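Local coordinates for alpha-fucosidase (Bifidobacterium bifidum, PDB 2EAB), which probably hydrolyses alpha-1,2-linked L-fucose from glycans, this chain being the catalytic portion of a longer calcium-binding membrane protein, at residues 424-429 and 512-517; 431-436 and 519-524; 110-113 and 118-121; 588-593 and 630-635; 176-181 and 200-205. All coordinates share one frame; numbering follows the deposited sequence.

Interaction 1. Residues 424-429 and 512-517. With EDO (1,2-ethanediol), chain G.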
# COMPACT_ATOMS: atom_id res chain seq x y z
N ASN A 424 0.85 -2.30 -7.04
CA ASN A 424 0.51 -2.91 -5.76
C ASN A 424 1.05 -2.13 -4.57
O ASN A 424 0.30 -1.78 -3.66
CB ASN A 424 0.98 -4.36 -5.70
CG ASN A 424 0.47 -5.19 -6.87
OD1 ASN A 424 -0.60 -5.80 -6.80
ND2 ASN A 424 1.22 -5.18 -7.95
N LEU A 425 2.35 -1.85 -4.59
CA LEU A 425 2.95 -1.07 -3.52
C LEU A 425 2.35 0.34 -3.48
O LEU A 425 2.14 0.90 -2.40
CB LEU A 425 4.48 -1.02 -3.68
CG LEU A 425 5.24 -0.34 -2.54
CD1 LEU A 425 5.02 -1.06 -1.21
CD2 LEU A 425 6.72 -0.25 -2.87
N GLN A 426 2.08 0.90 -4.65
CA GLN A 426 1.39 2.18 -4.75
C GLN A 426 0.06 2.12 -4.00
O GLN A 426 -0.25 3.01 -3.20
CB GLN A 426 1.15 2.55 -6.21
CG GLN A 426 2.39 3.00 -6.98
CD GLN A 426 3.26 1.87 -7.52
OE1 GLN A 426 2.94 0.68 -7.38
NE2 GLN A 426 4.36 2.25 -8.17
N MET A 427 -0.73 1.08 -4.27
CA MET A 427 -2.04 0.92 -3.64
C MET A 427 -1.95 0.81 -2.12
O MET A 427 -2.79 1.36 -1.41
CB MET A 427 -2.76 -0.29 -4.23
CG MET A 427 -4.22 -0.37 -3.82
SD MET A 427 -5.16 -1.64 -4.66
CE MET A 427 -4.89 -1.20 -6.39
N ASN A 428 -0.92 0.12 -1.63
CA ASN A 428 -0.69 0.02 -0.19
C ASN A 428 -0.59 1.39 0.46
O ASN A 428 -0.90 1.53 1.65
CB ASN A 428 0.61 -0.74 0.10
CG ASN A 428 0.51 -2.23 -0.12
OD1 ASN A 428 -0.44 -2.74 -0.71
ND2 ASN A 428 1.53 -2.95 0.33
N TYR A 429 -0.13 2.37 -0.30
CA TYR A 429 0.05 3.74 0.20
C TYR A 429 -0.88 4.76 -0.46
O TYR A 429 -0.54 5.94 -0.57
CB TYR A 429 1.54 4.15 0.16
CG TYR A 429 2.32 3.32 1.16
CD1 TYR A 429 2.44 3.74 2.48
CD2 TYR A 429 2.87 2.09 0.80
CE1 TYR A 429 3.12 2.96 3.42
CE2 TYR A 429 3.55 1.31 1.72
CZ TYR A 429 3.66 1.75 3.03
OH TYR A 429 4.33 0.96 3.94
N LEU A 512 7.14 7.52 -6.77
CA LEU A 512 7.43 8.89 -6.36
C LEU A 512 6.18 9.74 -6.15
O LEU A 512 6.22 10.72 -5.39
CB LEU A 512 8.40 9.57 -7.32
CG LEU A 512 9.85 9.08 -7.20
CD1 LEU A 512 10.67 9.57 -8.38
CD2 LEU A 512 10.50 9.49 -5.88
N GLN A 513 5.08 9.39 -6.81
CA GLN A 513 3.82 10.08 -6.50
C GLN A 513 3.42 9.87 -5.05
O GLN A 513 3.06 10.82 -4.36
CB GLN A 513 2.68 9.62 -7.41
CG GLN A 513 2.80 10.09 -8.84
CD GLN A 513 1.52 9.88 -9.63
OE1 GLN A 513 0.43 10.16 -9.14
NE2 GLN A 513 1.65 9.41 -10.86
N ASN A 514 3.46 8.62 -4.59
CA ASN A 514 3.12 8.32 -3.20
C ASN A 514 4.04 9.07 -2.24
O ASN A 514 3.60 9.54 -1.19
CB ASN A 514 3.25 6.82 -2.90
CG ASN A 514 2.24 5.97 -3.65
OD1 ASN A 514 1.23 5.55 -3.09
ND2 ASN A 514 2.53 5.69 -4.90
N VAL A 515 5.31 9.18 -2.62
CA VAL A 515 6.30 9.88 -1.81
C VAL A 515 5.98 11.38 -1.76
O VAL A 515 5.95 11.97 -0.67
CB VAL A 515 7.74 9.61 -2.32
CG1 VAL A 515 8.74 10.48 -1.58
CG2 VAL A 515 8.09 8.15 -2.15
N TYR A 516 5.73 11.99 -2.92
CA TYR A 516 5.43 13.42 -2.95
C TYR A 516 4.16 13.76 -2.16
O TYR A 516 4.06 14.84 -1.56
CB TYR A 516 5.34 13.96 -4.39
CG TYR A 516 5.12 15.45 -4.40
CD1 TYR A 516 6.14 16.32 -4.04
CD2 TYR A 516 3.87 16.00 -4.71
CE1 TYR A 516 5.94 17.70 -4.00
CE2 TYR A 516 3.67 17.38 -4.68
CZ TYR A 516 4.71 18.22 -4.32
OH TYR A 516 4.53 19.59 -4.27
N GLU A 517 3.20 12.84 -2.15
CA GLU A 517 1.98 13.06 -1.37
C GLU A 517 2.24 13.28 0.11
O GLU A 517 1.48 13.97 0.78
CB GLU A 517 0.98 11.93 -1.58
CG GLU A 517 0.42 11.88 -2.99
CD GLU A 517 -1.01 11.43 -3.05
OE1 GLU A 517 -1.44 10.63 -2.19
OE2 GLU A 517 -1.72 11.88 -3.97
C1 EDO G . -5.33 9.59 -4.45
O1 EDO G . -6.22 10.79 -4.24
C2 EDO G . -4.85 9.15 -3.01
O2 EDO G . -4.17 10.29 -2.42
O HOH W 1 -0.36 8.18 -2.29

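Interaction 2. Residues 431-436 and 519-524. With EDO (1,2-ethanediol), chain I; EDO (1,2-ethanediol), chain G.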
# COMPACT_ATOMS: atom_id res chain seq x y z
N PRO A 431 -4.35 5.01 0.84
CA PRO A 431 -5.18 5.64 1.89
C PRO A 431 -4.38 6.30 3.00
O PRO A 431 -4.96 6.88 3.91
CB PRO A 431 -5.94 4.45 2.47
CG PRO A 431 -4.98 3.31 2.35
CD PRO A 431 -4.15 3.57 1.10
N THR A 432 -3.06 6.21 2.93
CA THR A 432 -2.22 6.53 4.08
C THR A 432 -2.37 7.97 4.54
O THR A 432 -2.34 8.24 5.74
CB THR A 432 -0.76 6.21 3.76
OG1 THR A 432 -0.69 4.95 3.07
CG2 THR A 432 0.09 6.16 5.03
N TYR A 433 -2.51 8.89 3.60
CA TYR A 433 -2.63 10.30 3.94
C TYR A 433 -4.07 10.75 4.14
O TYR A 433 -4.39 11.39 5.15
CB TYR A 433 -1.94 11.16 2.89
CG TYR A 433 -0.56 10.68 2.53
CD1 TYR A 433 0.51 10.84 3.41
CD2 TYR A 433 -0.32 10.03 1.31
CE1 TYR A 433 1.77 10.39 3.09
CE2 TYR A 433 0.95 9.58 0.97
CZ TYR A 433 1.99 9.77 1.86
OH TYR A 433 3.25 9.33 1.54
N SER A 434 -4.94 10.39 3.20
CA SER A 434 -6.34 10.82 3.27
C SER A 434 -7.05 10.24 4.49
O SER A 434 -7.94 10.89 5.05
CB SER A 434 -7.08 10.47 1.97
OG SER A 434 -7.16 9.07 1.80
N ALA A 435 -6.64 9.04 4.91
CA ALA A 435 -7.20 8.42 6.11
C ALA A 435 -6.41 8.74 7.38
O ALA A 435 -6.53 8.03 8.38
CB ALA A 435 -7.37 6.91 5.91
N ASN A 436 -5.62 9.82 7.34
CA ASN A 436 -5.00 10.39 8.55
C ASN A 436 -4.01 9.43 9.23
O ASN A 436 -4.06 9.21 10.44
CB ASN A 436 -6.08 10.87 9.53
CG ASN A 436 -5.62 12.05 10.38
OD1 ASN A 436 -4.43 12.30 10.56
ND2 ASN A 436 -6.59 12.78 10.92
N TYR A 519 4.43 15.16 1.30
CA TYR A 519 4.52 16.61 1.37
C TYR A 519 3.18 17.30 1.08
O TYR A 519 2.79 18.22 1.81
CB TYR A 519 5.61 17.18 0.45
CG TYR A 519 5.68 18.68 0.54
CD1 TYR A 519 6.07 19.29 1.73
CD2 TYR A 519 5.29 19.50 -0.52
CE1 TYR A 519 6.11 20.66 1.87
CE2 TYR A 519 5.33 20.90 -0.39
CZ TYR A 519 5.75 21.45 0.81
OH TYR A 519 5.80 22.82 0.97
N GLU A 520 2.47 16.88 0.04
CA GLU A 520 1.19 17.50 -0.31
C GLU A 520 0.26 17.59 0.89
O GLU A 520 -0.38 18.62 1.12
CB GLU A 520 0.43 16.66 -1.32
CG GLU A 520 0.89 16.73 -2.73
CD GLU A 520 -0.01 15.89 -3.62
OE1 GLU A 520 -0.57 14.88 -3.12
OE2 GLU A 520 -0.16 16.21 -4.81
N TYR A 521 0.16 16.49 1.64
CA TYR A 521 -0.80 16.40 2.73
C TYR A 521 -0.29 16.99 4.05
O TYR A 521 -1.08 17.17 4.98
CB TYR A 521 -1.21 14.95 2.94
CG TYR A 521 -2.23 14.39 1.96
CD1 TYR A 521 -3.59 14.44 2.25
CD2 TYR A 521 -1.82 13.75 0.79
CE1 TYR A 521 -4.53 13.88 1.39
CE2 TYR A 521 -2.76 13.18 -0.07
CZ TYR A 521 -4.11 13.25 0.24
OH TYR A 521 -5.04 12.69 -0.60
N SER A 522 1.00 17.29 4.15
CA SER A 522 1.58 17.79 5.41
C SER A 522 2.07 19.23 5.37
O SER A 522 1.96 19.95 6.37
CB SER A 522 2.73 16.90 5.86
OG SER A 522 3.84 17.05 4.98
N GLY A 523 2.67 19.63 4.25
CA GLY A 523 3.38 20.91 4.18
C GLY A 523 4.64 20.94 5.04
O GLY A 523 5.13 22.02 5.40
N ASP A 524 5.17 19.76 5.36
CA ASP A 524 6.33 19.63 6.22
C ASP A 524 7.60 19.92 5.43
O ASP A 524 7.92 19.22 4.47
CB ASP A 524 6.35 18.21 6.78
CG ASP A 524 7.48 17.95 7.76
OD1 ASP A 524 8.48 18.71 7.81
OD2 ASP A 524 7.37 16.95 8.50
C1 EDO I . 1.58 21.96 -0.22
O1 EDO I . 1.40 20.81 -1.10
C2 EDO I . 2.04 21.17 1.05
O2 EDO I . 0.64 21.33 2.00
C1 EDO G . -5.33 9.59 -4.45
O1 EDO G . -6.22 10.79 -4.24
C2 EDO G . -4.85 9.15 -3.01
O2 EDO G . -4.17 10.29 -2.42

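Interaction 3. Residues 110-113 and 118-121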
# COMPACT_ATOMS: atom_id res chain seq x y z
N LYS A 110 15.91 4.26 -31.41
CA LYS A 110 16.26 4.73 -32.76
C LYS A 110 15.36 4.09 -33.81
O LYS A 110 14.90 4.77 -34.73
CB LYS A 110 17.74 4.46 -33.08
CG LYS A 110 18.20 5.02 -34.41
CD LYS A 110 19.69 4.84 -34.61
CE LYS A 110 20.13 5.32 -35.99
NZ LYS A 110 19.67 4.41 -37.08
N GLN A 111 15.10 2.79 -33.68
CA GLN A 111 14.19 2.10 -34.59
C GLN A 111 12.81 2.76 -34.59
O GLN A 111 12.22 3.00 -35.65
CB GLN A 111 14.08 0.61 -34.25
CG GLN A 111 15.36 -0.16 -34.56
CD GLN A 111 15.25 -1.65 -34.27
OE1 GLN A 111 14.74 -2.06 -33.22
NE2 GLN A 111 15.76 -2.47 -35.18
N LEU A 112 12.31 3.06 -33.39
CA LEU A 112 11.03 3.75 -33.24
C LEU A 112 11.07 5.17 -33.81
O LEU A 112 10.16 5.57 -34.54
CB LEU A 112 10.60 3.77 -31.78
CG LEU A 112 10.31 2.39 -31.17
CD1 LEU A 112 10.34 2.45 -29.65
CD2 LEU A 112 8.98 1.84 -31.66
N ALA A 113 12.12 5.91 -33.50
CA ALA A 113 12.28 7.28 -34.01
C ALA A 113 12.34 7.32 -35.54
O ALA A 113 11.88 8.29 -36.16
CB ALA A 113 13.50 7.94 -33.41
N THR A 118 6.31 -0.71 -33.97
CA THR A 118 6.66 -1.63 -32.89
C THR A 118 8.09 -2.10 -33.07
O THR A 118 8.63 -2.08 -34.18
CB THR A 118 5.73 -2.87 -32.83
OG1 THR A 118 5.98 -3.71 -33.97
CG2 THR A 118 4.26 -2.48 -32.79
N VAL A 119 8.70 -2.52 -31.96
CA VAL A 119 10.02 -3.14 -31.96
C VAL A 119 9.99 -4.35 -31.04
O VAL A 119 9.00 -4.58 -30.34
CB VAL A 119 11.14 -2.15 -31.51
CG1 VAL A 119 11.32 -1.03 -32.53
CG2 VAL A 119 10.85 -1.59 -30.13
N ASN A 120 11.06 -5.14 -31.05
CA ASN A 120 11.19 -6.25 -30.11
C ASN A 120 12.15 -5.88 -28.99
O ASN A 120 13.36 -5.93 -29.17
CB ASN A 120 11.66 -7.53 -30.82
CG ASN A 120 11.80 -8.70 -29.86
OD1 ASN A 120 11.50 -8.59 -28.67
ND2 ASN A 120 12.27 -9.83 -30.38
N PRO A 121 11.60 -5.52 -27.82
CA PRO A 121 12.44 -5.11 -26.70
C PRO A 121 12.85 -6.27 -25.80
O PRO A 121 13.26 -6.04 -24.66
CB PRO A 121 11.52 -4.15 -25.95
CG PRO A 121 10.17 -4.75 -26.13
CD PRO A 121 10.17 -5.44 -27.47
O HOH W 2 13.40 -4.50 -32.76

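Interaction 4. Residues 588-593 and 630-635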
# COMPACT_ATOMS: atom_id res chain seq x y z
N ASN A 588 5.42 17.33 -13.13
CA ASN A 588 4.49 18.23 -12.48
C ASN A 588 4.80 18.35 -10.98
O ASN A 588 4.96 19.46 -10.45
CB ASN A 588 3.06 17.73 -12.71
CG ASN A 588 2.02 18.83 -12.60
OD1 ASN A 588 2.31 19.96 -12.21
ND2 ASN A 588 0.79 18.49 -12.95
N ASP A 589 4.90 17.20 -10.31
CA ASP A 589 5.26 17.16 -8.89
C ASP A 589 6.64 17.77 -8.63
O ASP A 589 6.81 18.51 -7.66
CB ASP A 589 5.26 15.71 -8.36
CG ASP A 589 3.86 15.11 -8.17
OD1 ASP A 589 2.85 15.82 -8.33
OD2 ASP A 589 3.79 13.91 -7.83
N ALA A 590 7.60 17.45 -9.50
CA ALA A 590 8.96 17.97 -9.35
C ALA A 590 9.00 19.50 -9.45
O ALA A 590 9.69 20.15 -8.66
CB ALA A 590 9.88 17.35 -10.39
N ILE A 591 8.26 20.05 -10.41
CA ILE A 591 8.15 21.49 -10.56
C ILE A 591 7.54 22.12 -9.31
O ILE A 591 8.02 23.14 -8.82
CB ILE A 591 7.35 21.86 -11.83
CG1 ILE A 591 8.19 21.56 -13.08
CG2 ILE A 591 6.93 23.33 -11.82
CD1 ILE A 591 7.39 21.47 -14.37
N GLU A 592 6.50 21.48 -8.77
CA GLU A 592 5.88 21.99 -7.55
C GLU A 592 6.82 21.93 -6.35
O GLU A 592 6.87 22.88 -5.55
CB GLU A 592 4.56 21.28 -7.26
CG GLU A 592 3.49 21.60 -8.28
CD GLU A 592 3.29 23.10 -8.44
OE1 GLU A 592 2.98 23.77 -7.43
OE2 GLU A 592 3.48 23.62 -9.56
N ALA A 593 7.58 20.85 -6.24
CA ALA A 593 8.57 20.73 -5.17
C ALA A 593 9.64 21.81 -5.29
O ALA A 593 10.01 22.46 -4.30
CB ALA A 593 9.20 19.34 -5.18
N ARG A 630 15.75 22.16 -22.26
CA ARG A 630 15.28 20.84 -21.85
C ARG A 630 14.83 20.89 -20.39
O ARG A 630 14.95 19.91 -19.65
CB ARG A 630 16.36 19.77 -22.07
CG ARG A 630 16.63 19.49 -23.54
CD ARG A 630 17.68 18.41 -23.73
NE ARG A 630 19.02 18.85 -23.35
CZ ARG A 630 19.89 19.44 -24.17
NH1 ARG A 630 19.58 19.67 -25.44
NH2 ARG A 630 21.09 19.80 -23.71
N SER A 631 14.31 22.05 -19.99
CA SER A 631 13.84 22.26 -18.63
C SER A 631 12.63 21.39 -18.32
O SER A 631 11.97 20.87 -19.22
CB SER A 631 13.51 23.73 -18.40
OG SER A 631 12.39 24.12 -19.18
N TRP A 632 12.33 21.25 -17.03
CA TRP A 632 11.19 20.44 -16.62
C TRP A 632 9.88 20.94 -17.23
O TRP A 632 9.07 20.13 -17.68
CB TRP A 632 11.09 20.37 -15.10
CG TRP A 632 12.26 19.68 -14.46
CD1 TRP A 632 13.24 18.94 -15.07
CD2 TRP A 632 12.55 19.65 -13.06
NE1 TRP A 632 14.13 18.47 -14.13
CE2 TRP A 632 13.72 18.88 -12.89
CE3 TRP A 632 11.93 20.19 -11.92
CZ2 TRP A 632 14.30 18.65 -11.64
CZ3 TRP A 632 12.50 19.96 -10.68
CH2 TRP A 632 13.67 19.20 -10.54
N SER A 633 9.67 22.26 -17.24
CA SER A 633 8.46 22.83 -17.85
C SER A 633 8.36 22.52 -19.34
O SER A 633 7.29 22.18 -19.84
CB SER A 633 8.40 24.35 -17.64
OG SER A 633 8.31 24.67 -16.27
N CYS A 634 9.49 22.62 -20.04
CA CYS A 634 9.53 22.33 -21.46
C CYS A 634 9.20 20.86 -21.72
O CYS A 634 8.29 20.55 -22.49
CB CYS A 634 10.89 22.69 -22.05
SG CYS A 634 11.03 22.26 -23.79
N ALA A 635 9.91 19.96 -21.04
CA ALA A 635 9.70 18.52 -21.21
C ALA A 635 8.24 18.15 -20.93
O ALA A 635 7.61 17.43 -21.72
CB ALA A 635 10.64 17.73 -20.31

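Interaction 5. Residues 176-181 and 200-205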
# COMPACT_ATOMS: atom_id res chain seq x y z
N VAL A 176 -14.33 -24.77 33.05
CA VAL A 176 -13.31 -23.73 33.20
C VAL A 176 -13.30 -22.80 31.99
O VAL A 176 -13.30 -23.27 30.85
CB VAL A 176 -11.89 -24.34 33.41
CG1 VAL A 176 -10.85 -23.26 33.67
CG2 VAL A 176 -11.89 -25.36 34.55
N THR A 177 -13.30 -21.49 32.25
CA THR A 177 -13.16 -20.50 31.19
C THR A 177 -11.69 -20.18 30.94
O THR A 177 -10.96 -19.81 31.86
CB THR A 177 -13.96 -19.21 31.50
OG1 THR A 177 -15.35 -19.52 31.59
CG2 THR A 177 -13.76 -18.15 30.41
N TYR A 178 -11.27 -20.33 29.69
CA TYR A 178 -9.92 -20.00 29.27
C TYR A 178 -9.95 -18.78 28.38
O TYR A 178 -10.79 -18.69 27.49
CB TYR A 178 -9.29 -21.18 28.53
CG TYR A 178 -9.12 -22.42 29.39
CD1 TYR A 178 -7.96 -22.62 30.14
CD2 TYR A 178 -10.13 -23.38 29.46
CE1 TYR A 178 -7.81 -23.75 30.94
CE2 TYR A 178 -9.99 -24.52 30.25
CZ TYR A 178 -8.82 -24.69 30.98
OH TYR A 178 -8.68 -25.81 31.77
N THR A 179 -9.06 -17.83 28.64
CA THR A 179 -8.96 -16.65 27.78
C THR A 179 -7.55 -16.46 27.25
O THR A 179 -6.56 -16.84 27.89
CB THR A 179 -9.41 -15.34 28.48
OG1 THR A 179 -8.40 -14.89 29.39
CG2 THR A 179 -10.74 -15.52 29.21
N ARG A 180 -7.47 -15.85 26.06
CA ARG A 180 -6.22 -15.48 25.43
C ARG A 180 -6.35 -14.10 24.85
O ARG A 180 -7.39 -13.73 24.31
CB ARG A 180 -5.84 -16.48 24.34
CG ARG A 180 -5.84 -17.93 24.81
CD ARG A 180 -5.04 -18.81 23.89
NE ARG A 180 -5.86 -19.34 22.81
CZ ARG A 180 -6.39 -20.56 22.80
NH1 ARG A 180 -6.17 -21.41 23.80
NH2 ARG A 180 -7.12 -20.94 21.77
N GLU A 181 -5.27 -13.33 24.97
CA GLU A 181 -5.20 -11.99 24.41
C GLU A 181 -3.83 -11.82 23.77
O GLU A 181 -2.82 -12.16 24.38
CB GLU A 181 -5.40 -10.95 25.50
CG GLU A 181 -5.31 -9.51 25.02
CD GLU A 181 -5.12 -8.55 26.17
OE1 GLU A 181 -4.01 -8.52 26.74
OE2 GLU A 181 -6.07 -7.81 26.49
N ALA A 200 -7.84 -21.72 39.63
CA ALA A 200 -6.42 -21.89 39.97
C ALA A 200 -5.93 -23.30 39.66
O ALA A 200 -6.64 -24.28 39.88
CB ALA A 200 -6.18 -21.54 41.44
N GLY A 201 -4.70 -23.39 39.13
CA GLY A 201 -4.09 -24.67 38.79
C GLY A 201 -4.50 -25.24 37.44
O GLY A 201 -3.97 -26.27 37.02
N LYS A 202 -5.43 -24.58 36.76
CA LYS A 202 -5.98 -25.10 35.51
C LYS A 202 -5.28 -24.61 34.24
O LYS A 202 -5.57 -25.11 33.15
CB LYS A 202 -7.49 -24.84 35.43
CG LYS A 202 -8.33 -25.63 36.45
CD LYS A 202 -8.07 -27.14 36.41
CE LYS A 202 -8.56 -27.78 35.12
NZ LYS A 202 -8.24 -29.24 35.07
N LEU A 203 -4.38 -23.65 34.37
CA LEU A 203 -3.61 -23.21 33.21
C LEU A 203 -2.39 -24.11 33.01
O LEU A 203 -1.41 -24.04 33.75
CB LEU A 203 -3.22 -21.73 33.31
CG LEU A 203 -2.68 -21.07 32.03
CD1 LEU A 203 -3.68 -21.16 30.87
CD2 LEU A 203 -2.32 -19.62 32.30
N ASN A 204 -2.50 -24.99 32.02
CA ASN A 204 -1.48 -25.97 31.69
C ASN A 204 -1.27 -25.99 30.18
O ASN A 204 -2.22 -26.25 29.43
CB ASN A 204 -1.89 -27.36 32.17
CG ASN A 204 -2.09 -27.42 33.67
OD1 ASN A 204 -1.13 -27.55 34.43
ND2 ASN A 204 -3.34 -27.32 34.11
N PHE A 205 -0.05 -25.70 29.74
CA PHE A 205 0.25 -25.70 28.31
C PHE A 205 1.74 -25.80 28.01
O PHE A 205 2.58 -25.50 28.85
CB PHE A 205 -0.35 -24.47 27.61
CG PHE A 205 0.26 -23.17 28.03
CD1 PHE A 205 1.38 -22.67 27.37
CD2 PHE A 205 -0.28 -22.44 29.08
CE1 PHE A 205 1.96 -21.47 27.76
CE2 PHE A 205 0.29 -21.24 29.48
CZ PHE A 205 1.41 -20.75 28.81

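Interaction 1. Residues 424-429 and 512-517
The backbones approach each other most closely at Tyr429 and Asn514, whose CA atoms are 6.5 Å apart, where the C-terminal end of the short helix 424-428 faces the flank of helix 507-520. Asn514 carries the contact. Its side chain runs across that of Gln426 at about a right angle, and the planes of the two amides differ by 59°. The amide end reaches the carbonyl oxygens that close helix 424-428: the atom modelled as OD1 is 2.9 Å from Gln426 O and 3.1 Å from Tyr429 O. An oxygen this near two carbonyl oxygens suggests that the amide is turned over in the model. With an alanine here both carbonyls would probably lose a polar neighbour, and a gap would be left between the helices. Gln426 offers its aliphatic part, CG, to the Asn514 amide; the bend at chi2 (82°) lets its own amide turn back to Met421 O. Tyr429 is split in the same way. CB faces Asn514, while the ring (chi1 -67°) leads away to Ser387 and Ser395, so that the side chain lies about 6 Å from a bound calcium ion. A water widens the polar bridge, standing 2.8 Å from Tyr429 O and 2.7 Å from Glu517 OE1. Glu517 OE1 also accepts from O2 of an ethanediol at 2.8 Å, and its OE2 pairs with Arg820. The contact is consistent with the interior of the (alpha/alpha)6 barrel of family 95 catalytic domains, an asparagine of a long helix meeting the last carbonyls of a short one.

Interaction 2. Residues 431-436 and 519-524
Tyr433 lays its CB over one face of the Tyr521 ring, 3.4 Å from the ring centroid and only 18° off the normal, a CH-pi contact. The two ring planes are nearly parallel, 16° apart, but slid so far (centroids 5.4 Å apart) that they barely overlap; it is the methylene, rather than the Tyr433 ring, that covers the face. Ser434 joins at the far end, its CB 4.0 Å from Tyr521 OH. That hydroxyl donates to O2 of an ethanediol at 3.1 Å. A serine in place of Tyr521 would probably leave the Tyr433 methylene without its ring face and open a gap beside Ser434. Further out, Tyr433 OH is bonded to Asn514 O and Ser434 OG to Asp777. Glu520 is a ligand of a calcium ion in another structure of this protein; here its OE1 pairs with Arg820. Ser522 OG accepts from Asp524 N at 3.0 Å in an ST turn, and Tyr433 to Asn436 form a type I turn. The contact sets the loop linking helices 424-428 and 442-450 against the C-terminal end of helix 507-520, with helix 767-780 behind Pro431 and Ala435 and strand 812-819 bonded to Ser434 through Val818.

Interaction 3. Residues 110-113 and 118-121
Leu112 and Val119 meet where a helix and the extended loop that follows it fold together: helix 103-113 ends, the chain reverses, and residues 118-121 come back alongside it. This helix and the loop after it belong to the long excursion between strands 69-76 and 140-145, which are neighbours in the seven-stranded sheet of the N-terminal domain. The CA atoms of Leu112 and Thr118 are 6.9 Å apart, and the contact is made chiefly by side chains. Val119 is the central piece, pointing at the helix and running at a slant to both of its partners. A chi1 of -67° swings CG1 to the backbone N side, where this methyl enters the groove between Gln111 and Leu112, while CG2 faces only the leucine. CG1 lies 3.8 Å from Leu112 CD2, and it is also 3.6 Å from Gln111 CB, so one methyl touches side chains on successive helical residues. CG2 approaches Leu112 CD1 at 4.1 Å. Leu112 thus presents both branches to the valine's two methyls. Gln111 covers the solvent side: its chain runs extended beyond CG, and this carries OE1 past the valine, 3.6 Å from Val119 CG1. Behind the apolar pair, Leu112 and Val119 both rest on Val562 of strand 558-565, and the backbone of Val119 is bonded to that of Gly572, so the loop is pinned to the catalytic domain. The polar end of Gln111 is linked across the contact by a water that donates to OE1 at 2.8 Å and accepts from Asn120 N at 3.0 Å.

Interaction 4. Residues 588-593 and 630-635
Ala590 meets the indole of Trp632 and Ile591 its methylene, with the CA atoms of Ile591 and Trp632 6.9 Å apart. The aromatic part of the contact is a CH-pi interaction: Ala590 CB stands over one face of the six-membered ring, off centre, 4.1 Å from its centroid and 27° off the normal. The atom beneath it is Trp632 CZ3, which is 3.7 Å from that CB and 3.5 Å from Ala590 O. The first torsion of the tryptophan (chi1 -64°) sends the indole off helix 632-639, and chi2 (-12°) turns its CE3-CZ3 side to the alanine. The apolar part belongs to Ile591. Its side chain and that of the tryptophan run antiparallel alongside one another, CG1 lying 3.7 Å from Trp632 CB, and its terminal CD1 then reaches on to Ser633 N at 3.7 Å and to the neighbouring OG. Structurally this is the first turn of helix 632-639 packed against the side of helix 577-596, two helices of the catalytic domain; helix 525-546 backs the pair, with Ser539 touching both Ala590 and Trp632. The polar contacts secure that first turn. Ser631 is its N-cap, OG accepting from Cys634 N in a weak bond of 3.4 Å. Ser633 OG, beside the isoleucine methyl, is hydrogen-bonded to Val604 O, and the backbones of Trp632 and Ser633 are bonded to Leu603 and Val604. The covalent tie is the disulfide of Cys634 to Cys610, on the side of the turn turned away from Ala590 and Ile591.

Interaction 5. Residues 176-181 and 200-205
Val176, the first residue of strand 176-185, meets Lys202 with both methyls: CG2 is 4.0 Å from Lys202 CG, and CG1 is 4.1 Å from Lys202 CB. The valine and the lysine chain run at a slant to each other, the lysine bent at chi2 and chi3 so that its aliphatic part, CE included, stays against Val176 and the tyrosine beyond it. Val176 CG1 also lies over one face of the Tyr178 ring, 3.6 Å above its plane, helping to fix how that ring is turned. Tyr178 comes next on the same side of the strand. Its ring stretches out to the second segment (chi1 -64°) and presents its edge: Lys202 O sits in the ring plane, 3.4 Å from CE1. The hydroxyl is 3.5 Å from the same oxygen, at best a weak bond, and an unsettled one, as another acceptor is near the same proton. The ring also meets Phe148, their planes at about 60°. Further on, Arg180 pairs with Glu70 away from this contact. Across from Tyr178, Lys202 and Leu203 face Ala271 together as a classic beta bulge, and Asn204 ND2 donates to Gly201 O at 3.2 Å, spanning Lys202 and Leu203 along the chain. Tyr178 and Lys202 thus bring together strands of two antiparallel sheets, as in the beta-sandwich that forms the N-terminal domain of family 95 enzymes.

Overall arrangement
Interactions 1 and 2 lie nearest the centre of the chain and share helix 507-520; a probable hydrogen bond joins the two contacts, and both meet the same ethanediol. Their chemistry differs, polar carbonyls and amide in the first, a methylene on a ring in the second. Interaction 4 is also buried, farther out in the same domain, and is joined to interaction 1 by Tyr516 packing on Asp589, Glu592 and Ala593. Interactions 3 and 5 both fall in the N-terminal domain, yet their centres are about 70 Å apart, on opposite sides of the chain's centre: one a partly exposed loop packing with a bridging water, the other joining two sheets with an exposed lysine at its edge.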